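Long-range contacts in pyridine nucleotide-disulfide oxidoreductase-like protein (Myceliophthora thermophila, PDB 5MQ6), which uses FAD and NADPH to insert a single oxygen atom next to the carbonyl of ketones, polycyclic ones above all, giving esters or lactones: residues G40-K46 with N228-K233; A115-G119 with L173-F179. One frame throughout, in Å; residues are numbered along the deposited sequence.

Interaction 1 of 2, residues G40-K46 with N228-K233. With NDP (NADPH dihydro-nicotinamide-adenine-dinucleotide phosphate), chain C.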
ATOM      1  N   GLY A  40      15.178   0.844 -11.893  1.00 43.55           N
ATOM      2  CA  GLY A  40      15.447   0.180 -13.210  1.00 43.32           C
ATOM      3  C   GLY A  40      15.615  -1.343 -13.226  1.00 49.14           C
ATOM      4  O   GLY A  40      15.483  -1.981 -14.266  1.00 51.22           O
ATOM      5  N   GLN A  41      15.960  -1.922 -12.085  1.00 46.05           N
ATOM      6  CA  GLN A  41      15.987  -3.392 -11.902  1.00 44.08           C
ATOM      7  C   GLN A  41      14.618  -4.179 -11.987  1.00 42.01           C
ATOM      8  O   GLN A  41      14.611  -5.429 -12.027  1.00 35.62           O
ATOM      9  CB  GLN A  41      16.650  -3.679 -10.550  1.00 44.78           C
ATOM     10  CG  GLN A  41      15.893  -3.004  -9.385  1.00 51.67           C
ATOM     11  CD  GLN A  41      16.586  -3.149  -8.057  1.00 46.55           C
ATOM     12  OE1 GLN A  41      17.216  -2.236  -7.501  1.00 46.82           O
ATOM     13  NE2 GLN A  41      16.479  -4.326  -7.548  1.00 43.38           N
ATOM     14  N   PHE A  42      13.479  -3.467 -11.950  1.00 38.87           N
ATOM     15  CA  PHE A  42      12.152  -4.091 -11.891  1.00 41.69           C
ATOM     16  C   PHE A  42      11.411  -3.683 -13.122  1.00 36.58           C
ATOM     17  O   PHE A  42      11.720  -2.689 -13.718  1.00 42.58           O
ATOM     18  CB  PHE A  42      11.334  -3.664 -10.643  1.00 39.04           C
ATOM     19  CG  PHE A  42      11.992  -4.067  -9.306  1.00 46.08           C
ATOM     20  CD1 PHE A  42      12.237  -5.408  -9.006  1.00 45.77           C
ATOM     21  CD2 PHE A  42      12.391  -3.085  -8.371  1.00 47.69           C
ATOM     22  CE1 PHE A  42      12.860  -5.780  -7.791  1.00 56.67           C
ATOM     23  CE2 PHE A  42      13.015  -3.443  -7.161  1.00 47.89           C
ATOM     24  CZ  PHE A  42      13.260  -4.793  -6.860  1.00 51.66           C
ATOM     25  N   ILE A  43      10.449  -4.493 -13.521  1.00 38.30           N
ATOM     26  CA  ILE A  43       9.523  -4.120 -14.566  1.00 39.83           C
ATOM     27  C   ILE A  43       8.155  -4.583 -14.136  1.00 37.71           C
ATOM     28  O   ILE A  43       8.030  -5.636 -13.466  1.00 34.74           O
ATOM     29  CB  ILE A  43       9.920  -4.636 -15.983  1.00 41.83           C
ATOM     30  CG1 ILE A  43       8.824  -4.328 -17.028  1.00 42.80           C
ATOM     31  CG2 ILE A  43      10.275  -6.121 -16.013  1.00 43.23           C
ATOM     32  CD1 ILE A  43       9.330  -4.527 -18.433  1.00 45.92           C
ATOM     33  N   ARG A  44       7.132  -3.801 -14.483  1.00 33.20           N
ATOM     34  CA  ARG A  44       5.786  -4.265 -14.255  1.00 40.25           C
ATOM     35  C   ARG A  44       5.509  -5.523 -15.077  1.00 44.83           C
ATOM     36  O   ARG A  44       5.827  -5.623 -16.291  1.00 46.33           O
ATOM     37  CB  ARG A  44       4.729  -3.228 -14.605  1.00 46.19           C
ATOM     38  CG  ARG A  44       4.887  -1.894 -13.929  1.00 45.51           C
ATOM     39  CD  ARG A  44       4.013  -0.881 -14.670  1.00 47.73           C
ATOM     40  NE  ARG A  44       3.877   0.329 -13.874  1.00 47.25           N
ATOM     41  CZ  ARG A  44       4.815   1.276 -13.748  1.00 50.48           C
ATOM     42  NH1 ARG A  44       5.986   1.166 -14.381  1.00 57.47           N
ATOM     43  NH2 ARG A  44       4.586   2.341 -12.976  1.00 39.03           N
ATOM     44  N   LEU A  45       4.867  -6.461 -14.411  1.00 42.03           N
ATOM     45  CA  LEU A  45       4.438  -7.709 -15.020  1.00 45.35           C
ATOM     46  C   LEU A  45       3.677  -7.446 -16.326  1.00 55.69           C
ATOM     47  O   LEU A  45       4.042  -8.003 -17.380  1.00 47.41           O
ATOM     48  CB  LEU A  45       3.562  -8.505 -14.040  1.00 42.22           C
ATOM     49  CG  LEU A  45       3.457 -10.019 -14.183  1.00 49.03           C
ATOM     50  CD1 LEU A  45       4.822 -10.696 -14.460  1.00 53.64           C
ATOM     51  CD2 LEU A  45       2.763 -10.610 -12.939  1.00 46.02           C
ATOM     52  N   LYS A  46       2.663  -6.565 -16.248  1.00 54.33           N
ATOM     53  CA  LYS A  46       1.877  -6.230 -17.410  1.00 48.16           C
ATOM     54  C   LYS A  46       2.659  -5.511 -18.540  1.00 42.54           C
ATOM     55  O   LYS A  46       2.167  -5.503 -19.639  1.00 39.92           O
ATOM     56  CB  LYS A  46       0.679  -5.374 -17.020  1.00 44.56           C
ATOM     57  CG  LYS A  46       1.062  -3.941 -16.757  1.00 42.54           C
ATOM     58  CD  LYS A  46      -0.111  -3.160 -16.252  1.00 49.25           C
ATOM     59  CE  LYS A  46       0.360  -1.779 -15.816  1.00 49.06           C
ATOM     60  NZ  LYS A  46      -0.871  -1.009 -15.572  1.00 54.47           N
ATOM     61  N   ASN A 228       0.384  -2.841  -8.875  1.00 38.18           N
ATOM     62  CA  ASN A 228       0.947  -3.271 -10.152  1.00 34.69           C
ATOM     63  C   ASN A 228       2.054  -4.229  -9.854  1.00 33.41           C
ATOM     64  O   ASN A 228       3.176  -3.769  -9.536  1.00 28.72           O
ATOM     65  CB  ASN A 228       1.493  -2.034 -10.838  1.00 35.84           C
ATOM     66  CG  ASN A 228       0.362  -1.167 -11.359  1.00 39.85           C
ATOM     67  OD1 ASN A 228      -0.228  -0.301 -10.632  1.00 39.00           O
ATOM     68  ND2 ASN A 228      -0.005  -1.444 -12.602  1.00 38.53           N
ATOM     69  N   PRO A 229       1.756  -5.537  -9.897  1.00 33.20           N
ATOM     70  CA  PRO A 229       2.780  -6.540  -9.549  1.00 33.04           C
ATOM     71  C   PRO A 229       4.010  -6.338 -10.411  1.00 32.42           C
ATOM     72  O   PRO A 229       3.849  -6.188 -11.621  1.00 30.95           O
ATOM     73  CB  PRO A 229       2.117  -7.873  -9.893  1.00 30.99           C
ATOM     74  CG  PRO A 229       0.685  -7.597  -9.948  1.00 33.78           C
ATOM     75  CD  PRO A 229       0.534  -6.179 -10.382  1.00 32.26           C
ATOM     76  N   GLN A 230       5.218  -6.346  -9.802  1.00 32.99           N
ATOM     77  CA  GLN A 230       6.459  -6.299 -10.569  1.00 32.17           C
ATOM     78  C   GLN A 230       7.203  -7.588 -10.482  1.00 34.15           C
ATOM     79  O   GLN A 230       6.907  -8.460  -9.648  1.00 36.49           O
ATOM     80  CB  GLN A 230       7.378  -5.176 -10.069  1.00 38.94           C
ATOM     81  CG  GLN A 230       7.703  -5.259  -8.554  1.00 37.20           C
ATOM     82  CD  GLN A 230       8.682  -4.196  -8.096  1.00 37.07           C
ATOM     83  OE1 GLN A 230       8.736  -3.069  -8.630  1.00 34.25           O
ATOM     84  NE2 GLN A 230       9.458  -4.540  -7.074  1.00 44.37           N
ATOM     85  N   VAL A 231       8.176  -7.691 -11.373  1.00 40.15           N
ATOM     86  CA  VAL A 231       9.188  -8.759 -11.365  1.00 39.33           C
ATOM     87  C   VAL A 231      10.543  -8.153 -11.632  1.00 38.68           C
ATOM     88  O   VAL A 231      10.669  -7.114 -12.325  1.00 36.20           O
ATOM     89  CB  VAL A 231       8.932  -9.870 -12.388  1.00 42.32           C
ATOM     90  CG1 VAL A 231       7.608 -10.518 -12.064  1.00 46.01           C
ATOM     91  CG2 VAL A 231       8.953  -9.324 -13.809  1.00 42.28           C
ATOM     92  N   PRO A 232      11.562  -8.796 -11.073  1.00 44.35           N
ATOM     93  CA  PRO A 232      12.919  -8.331 -11.332  1.00 41.02           C
ATOM     94  C   PRO A 232      13.322  -8.694 -12.749  1.00 40.22           C
ATOM     95  O   PRO A 232      12.809  -9.674 -13.283  1.00 42.59           O
ATOM     96  CB  PRO A 232      13.750  -9.112 -10.324  1.00 43.45           C
ATOM     97  CG  PRO A 232      12.914 -10.308  -9.967  1.00 43.62           C
ATOM     98  CD  PRO A 232      11.513 -10.088 -10.344  1.00 42.01           C
ATOM     99  N   LYS A 233      14.226  -7.910 -13.332  1.00 40.98           N
ATOM    100  CA  LYS A 233      14.761  -8.181 -14.662  1.00 42.34           C
ATOM    101  C   LYS A 233      15.769  -9.315 -14.516  1.00 45.42           C
ATOM    102  O   LYS A 233      16.963  -9.061 -14.578  1.00 51.65           O
ATOM    103  CB  LYS A 233      15.515  -6.976 -15.229  1.00 44.05           C
ATOM    104  CG  LYS A 233      14.764  -5.671 -15.300  1.00 48.69           C
ATOM    105  CD  LYS A 233      14.001  -5.527 -16.583  1.00 52.68           C
ATOM    106  CE  LYS A 233      13.267  -4.191 -16.513  1.00 66.46           C
ATOM    107  NZ  LYS A 233      14.124  -2.947 -16.438  1.00 65.55           N
TER
HETATM  108  PA  NDP C 701       7.956  -6.872  -1.307  1.00 38.97           P
HETATM  109  O1A NDP C 701       8.308  -5.808  -2.404  1.00 46.64           O
HETATM  110  O2A NDP C 701       7.809  -6.525   0.153  1.00 41.90           O
HETATM  111  O5B NDP C 701       8.978  -8.094  -1.515  1.00 42.74           O
HETATM  112  C5B NDP C 701       9.500  -8.463  -2.775  1.00 42.33           C
HETATM  113  C4B NDP C 701      10.607  -9.438  -2.428  1.00 45.16           C
HETATM  114  O4B NDP C 701      11.266  -9.888  -3.642  1.00 50.70           O
HETATM  115  C3B NDP C 701      11.659  -8.792  -1.521  1.00 36.94           C
HETATM  116  O3B NDP C 701      11.933  -9.675  -0.417  1.00 34.30           O
HETATM  117  C2B NDP C 701      12.797  -8.604  -2.501  1.00 41.16           C
HETATM  118  O2B NDP C 701      14.114  -8.517  -1.883  1.00 40.59           O
HETATM  119  C1B NDP C 701      12.640  -9.795  -3.419  1.00 42.36           C
HETATM  120  N9A NDP C 701      13.380  -9.593  -4.666  1.00 46.35           N
HETATM  121  C8A NDP C 701      13.314  -8.532  -5.535  1.00 54.53           C
HETATM  122  N7A NDP C 701      14.178  -8.691  -6.556  1.00 43.94           N
HETATM  123  C5A NDP C 701      14.788  -9.875  -6.295  1.00 46.79           C
HETATM  124  C6A NDP C 701      15.840 -10.637  -6.954  1.00 41.56           C
HETATM  125  N6A NDP C 701      16.360 -10.139  -8.069  1.00 39.73           N
HETATM  126  N1A NDP C 701      16.215 -11.807  -6.394  1.00 50.35           N
HETATM  127  C2A NDP C 701      15.680 -12.308  -5.236  1.00 51.54           C
HETATM  128  N3A NDP C 701      14.719 -11.671  -4.545  1.00 50.18           N
HETATM  129  C4A NDP C 701      14.272 -10.469  -5.052  1.00 47.49           C
HETATM  130  O3  NDP C 701       6.576  -7.584  -1.670  1.00 38.10           O
HETATM  131  PN  NDP C 701       5.494  -8.403  -0.743  1.00 39.29           P
HETATM  132  O1N NDP C 701       4.400  -8.878  -1.751  1.00 42.33           O
HETATM  133  O2N NDP C 701       6.166  -9.477   0.083  1.00 32.70           O
HETATM  134  O5D NDP C 701       4.882  -7.298   0.269  1.00 35.58           O
HETATM  135  C5D NDP C 701       4.365  -6.050  -0.307  1.00 40.16           C
HETATM  136  C4D NDP C 701       3.524  -5.284   0.697  1.00 37.14           C
HETATM  137  O4D NDP C 701       2.277  -5.971   0.949  1.00 48.07           O
HETATM  138  C3D NDP C 701       4.182  -5.336   2.078  1.00 42.79           C
HETATM  139  O3D NDP C 701       5.453  -4.598   2.236  1.00 30.83           O
HETATM  140  C2D NDP C 701       2.986  -5.047   3.010  1.00 48.84           C
HETATM  141  O2D NDP C 701       2.645  -3.623   3.010  1.00 58.83           O
HETATM  142  C1D NDP C 701       1.932  -5.964   2.391  1.00 51.37           C
HETATM  143  P2B NDP C 701      14.693  -7.061  -1.463  1.00 42.95           P
HETATM  144  O1X NDP C 701      14.411  -6.168  -2.680  1.00 44.94           O
HETATM  145  O2X NDP C 701      16.192  -7.180  -1.297  1.00 47.17           O
HETATM  146  O3X NDP C 701      14.049  -6.696  -0.118  1.00 40.76           O
HETATM  147  O   HOH W   1       2.021  -5.388 -13.612  1.00 39.84           O

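Interaction 2 of 2, residues A115-G119 with L173-F179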
ATOM      1  N   ALA A 115     -10.099  -4.305 -11.374  1.00 21.34           N
ATOM      2  CA  ALA A 115     -10.521  -5.578 -10.796  1.00 22.29           C
ATOM      3  C   ALA A 115     -11.857  -6.025 -11.277  1.00 22.74           C
ATOM      4  O   ALA A 115     -12.687  -5.223 -11.718  1.00 21.29           O
ATOM      5  CB  ALA A 115     -10.563  -5.493  -9.267  1.00 22.51           C
ATOM      6  N   GLY A 116     -12.130  -7.312 -11.101  1.00 24.21           N
ATOM      7  CA  GLY A 116     -13.436  -7.897 -11.506  1.00 22.41           C
ATOM      8  C   GLY A 116     -14.573  -7.745 -10.518  1.00 20.61           C
ATOM      9  O   GLY A 116     -15.747  -8.180 -10.748  1.00 19.73           O
ATOM     10  N   GLY A 117     -14.273  -7.105  -9.401  1.00 19.41           N
ATOM     11  CA  GLY A 117     -15.260  -6.919  -8.375  1.00 18.37           C
ATOM     12  C   GLY A 117     -14.683  -6.025  -7.272  1.00 16.58           C
ATOM     13  O   GLY A 117     -13.576  -5.524  -7.388  1.00 18.56           O
ATOM     14  N   PHE A 118     -15.458  -5.855  -6.209  1.00 15.79           N
ATOM     15  CA  PHE A 118     -15.066  -5.000  -5.092  1.00 19.06           C
ATOM     16  C   PHE A 118     -13.906  -5.592  -4.305  1.00 22.22           C
ATOM     17  O   PHE A 118     -13.721  -6.816  -4.274  1.00 21.41           O
ATOM     18  CB  PHE A 118     -16.227  -4.758  -4.134  1.00 17.80           C
ATOM     19  CG  PHE A 118     -17.354  -3.987  -4.745  1.00 19.66           C
ATOM     20  CD1 PHE A 118     -17.265  -2.603  -4.813  1.00 19.62           C
ATOM     21  CD2 PHE A 118     -18.511  -4.615  -5.207  1.00 22.71           C
ATOM     22  CE1 PHE A 118     -18.264  -1.831  -5.348  1.00 18.75           C
ATOM     23  CE2 PHE A 118     -19.597  -3.824  -5.737  1.00 23.05           C
ATOM     24  CZ  PHE A 118     -19.425  -2.433  -5.809  1.00 22.51           C
ATOM     25  N   GLY A 119     -13.158  -4.719  -3.649  1.00 21.20           N
ATOM     26  CA  GLY A 119     -12.163  -5.190  -2.696  1.00 23.42           C
ATOM     27  C   GLY A 119     -10.737  -4.698  -2.890  1.00 18.93           C
ATOM     28  O   GLY A 119      -9.986  -4.740  -1.964  1.00 19.77           O
ATOM     29  N   LEU A 173     -24.222  -0.342  -3.594  1.00 27.20           N
ATOM     30  CA  LEU A 173     -23.253   0.078  -4.572  1.00 24.67           C
ATOM     31  C   LEU A 173     -23.103  -0.861  -5.717  1.00 19.89           C
ATOM     32  O   LEU A 173     -22.389  -0.546  -6.647  1.00 21.77           O
ATOM     33  CB  LEU A 173     -21.893   0.314  -3.869  1.00 24.05           C
ATOM     34  CG  LEU A 173     -21.882   1.330  -2.766  1.00 22.23           C
ATOM     35  CD1 LEU A 173     -20.487   1.465  -2.136  1.00 22.24           C
ATOM     36  CD2 LEU A 173     -22.198   2.651  -3.360  1.00 22.10           C
ATOM     37  N   HIS A 174     -23.763  -2.021  -5.680  1.00 19.72           N
ATOM     38  CA  HIS A 174     -23.558  -3.003  -6.721  1.00 22.67           C
ATOM     39  C   HIS A 174     -23.867  -2.575  -8.128  1.00 22.38           C
ATOM     40  O   HIS A 174     -23.262  -3.060  -9.056  1.00 21.92           O
ATOM     41  CB  HIS A 174     -24.299  -4.302  -6.422  1.00 23.96           C
ATOM     42  CG  HIS A 174     -23.704  -5.045  -5.267  1.00 24.08           C
ATOM     43  ND1 HIS A 174     -22.515  -5.745  -5.370  1.00 28.15           N
ATOM     44  CD2 HIS A 174     -24.049  -5.090  -3.964  1.00 21.92           C
ATOM     45  CE1 HIS A 174     -22.227  -6.294  -4.203  1.00 26.93           C
ATOM     46  NE2 HIS A 174     -23.113  -5.877  -3.323  1.00 26.42           N
ATOM     47  N   ASP A 175     -24.838  -1.718  -8.296  1.00 20.97           N
ATOM     48  CA  ASP A 175     -25.247  -1.238  -9.619  1.00 26.34           C
ATOM     49  C   ASP A 175     -24.586   0.102  -9.851  1.00 27.75           C
ATOM     50  O   ASP A 175     -25.065   0.843 -10.670  1.00 23.16           O
ATOM     51  CB  ASP A 175     -26.776  -1.012  -9.554  1.00 30.31           C
ATOM     52  CG  ASP A 175     -27.169  -0.071  -8.329  1.00 44.42           C
ATOM     53  OD1 ASP A 175     -26.433  -0.076  -7.263  1.00 40.41           O
ATOM     54  OD2 ASP A 175     -28.201   0.670  -8.421  1.00 50.08           O
ATOM     55  N   LYS A 176     -23.540   0.481  -9.104  1.00 27.34           N
ATOM     56  CA  LYS A 176     -22.821   1.741  -9.367  1.00 21.57           C
ATOM     57  C   LYS A 176     -21.304   1.568  -9.615  1.00 21.49           C
ATOM     58  O   LYS A 176     -20.489   2.444  -9.341  1.00 21.04           O
ATOM     59  CB  LYS A 176     -23.094   2.610  -8.182  1.00 24.67           C
ATOM     60  CG  LYS A 176     -24.608   2.939  -8.012  1.00 23.04           C
ATOM     61  CD  LYS A 176     -24.786   3.802  -6.792  1.00 27.19           C
ATOM     62  CE  LYS A 176     -26.211   4.399  -6.711  1.00 28.85           C
ATOM     63  NZ  LYS A 176     -26.969   3.711  -5.726  1.00 36.06           N
ATOM     64  N   ALA A 177     -20.956   0.430 -10.140  1.00 18.02           N
ATOM     65  CA  ALA A 177     -19.606   0.054 -10.413  1.00 21.13           C
ATOM     66  C   ALA A 177     -19.381  -0.497 -11.805  1.00 20.04           C
ATOM     67  O   ALA A 177     -20.127  -1.258 -12.332  1.00 24.19           O
ATOM     68  CB  ALA A 177     -19.163  -0.957  -9.388  1.00 22.71           C
ATOM     69  N   LEU A 178     -18.269  -0.105 -12.377  1.00 18.67           N
ATOM     70  CA  LEU A 178     -17.811  -0.577 -13.603  1.00 17.89           C
ATOM     71  C   LEU A 178     -16.467  -1.298 -13.367  1.00 18.44           C
ATOM     72  O   LEU A 178     -15.446  -0.690 -13.051  1.00 16.72           O
ATOM     73  CB  LEU A 178     -17.688   0.578 -14.567  1.00 17.94           C
ATOM     74  CG  LEU A 178     -16.982   0.281 -15.873  1.00 19.16           C
ATOM     75  CD1 LEU A 178     -17.795  -0.781 -16.702  1.00 19.96           C
ATOM     76  CD2 LEU A 178     -16.738   1.579 -16.587  1.00 17.83           C
ATOM     77  N   PHE A 179     -16.471  -2.608 -13.570  1.00 18.78           N
ATOM     78  CA  PHE A 179     -15.269  -3.430 -13.281  1.00 19.26           C
ATOM     79  C   PHE A 179     -14.549  -3.804 -14.582  1.00 19.48           C
ATOM     80  O   PHE A 179     -15.009  -3.435 -15.699  1.00 23.39           O
ATOM     81  CB  PHE A 179     -15.672  -4.692 -12.468  1.00 18.20           C
ATOM     82  CG  PHE A 179     -16.174  -4.384 -11.132  1.00 18.04           C
ATOM     83  CD1 PHE A 179     -15.345  -3.774 -10.204  1.00 21.14           C
ATOM     84  CD2 PHE A 179     -17.477  -4.644 -10.795  1.00 16.81           C
ATOM     85  CE1 PHE A 179     -15.813  -3.445  -8.929  1.00 19.61           C
ATOM     86  CE2 PHE A 179     -17.917  -4.356  -9.551  1.00 18.29           C
ATOM     87  CZ  PHE A 179     -17.079  -3.731  -8.606  1.00 18.92           C
TER

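Interaction 1 of 2, residues G40-K46 with N228-K233
Phe42 and Gln230 meet face to amide where two short antiparallel strands, 42-44 and 230-232, pair. The terminal amide of Gln230 lies across one face of the phenyl ring, its NE2 3.3 Å above the ring plane and over the centre, the two planes only 29° apart. Gln41 CG covers the opposite face near the rim, and the ring edge is turned to the NADPH adenine, with CE1 3.4 Å from N7A of the nucleotide. Pro232 CB takes its place beside the same adenine, 3.6 Å from N6A. With CG beside its backbone N (chi1 -62°), the phenyl group of Phe42 swings toward the nucleotide. Replacing Phe42 with alanine would remove the ring, and the Gln230 amide would probably lose the surface it lies on, with a gap opened beside the adenine. Between the strands, Ile43 and Val231 form the hydrogen-bonded pair, each N donating to the other's O at 2.9 Å, and Leu45 N to Pro229 O extends the ladder. Leu45 CD1 packs on Val231 CG1 at 3.7 Å.

Lys233 is exposed to solvent yet closely laid across Ile43, its CE 3.4 Å from Ile43 CB; bends at chi2 and chi4 bring NZ round to donate a hydrogen bond to Gly40 O at 2.7 Å. The looser side is the Lys46 end, where water 1 joins Lys46 N to Pro229 O. The chemistry is thus divided: backbone hydrogen bonds fix the register of the two strands, while the apolar side chains of Phe42 and Pro232 give the adenine a contact surface rather than hydrogen-bonding groups.

Interaction 2 of 2, residues A115-G119 with L173-F179
Phe118 and Phe179, with equal and by far the largest areas buried here, meet edge to face. The Phe179 ring stands almost upright on Phe118, planes 84° apart, and its CZ lies 3.6 Å above the middle of the Phe118 ring. Phe179 in turn offers one face to the glycine backbone: Gly117 CA sits over its centre, 3.5 Å from the centroid and 10° off the normal, a CH-pi contact made by the glycine alpha carbon. At the base of the same ring, Phe179 CB comes within 3.1 Å of Ala115 O.

The outer end of Phe118 reaches the turn at Leu173-Lys176. Its edge points at the face of His174 in an offset T-shaped pair, with CE2 3.5 Å from ND1, while Leu173 O lies in the ring plane, 3.6 Å from CZ. His174 NE2 is hydrogen-bonded to Thr169 OG1.

Thus an aromatic cluster joins the loop between strand 109-112 and helix 121-124 to the turn before strand 177-178 and to Phe179 just after it. Tyr165 of helix 157-170 meets the Phe118 ring edge-to-face and hydrogen-bonds Phe118 N through its OH. Helix 88-99 packs against Phe118 through Leu91, Met111 of strand 109-112 also touches it, and Ala115 borders the bound FAD.

From the N terminus, the chain first passes through residues 40-46, whose partner, 228-233, comes much later in the chain; interaction 1 therefore closes a loop of 181 intervening residues. Nested within that loop, interaction 2 closes a shorter one, with 53 residues between 115-119 and 173-179. The centres of the two contacts lie 27 Å apart, and their nearest atoms, about 11 Å apart, do not touch. Interaction 1 ties the N-terminal region, ahead of strand 78-84, to the segment that precedes strand 244-246, on the NADPH side. Interaction 2 works inside the FAD-binding part, joining the loop after strand 109-112 to the approach and end of its parallel neighbour, strand 177-178.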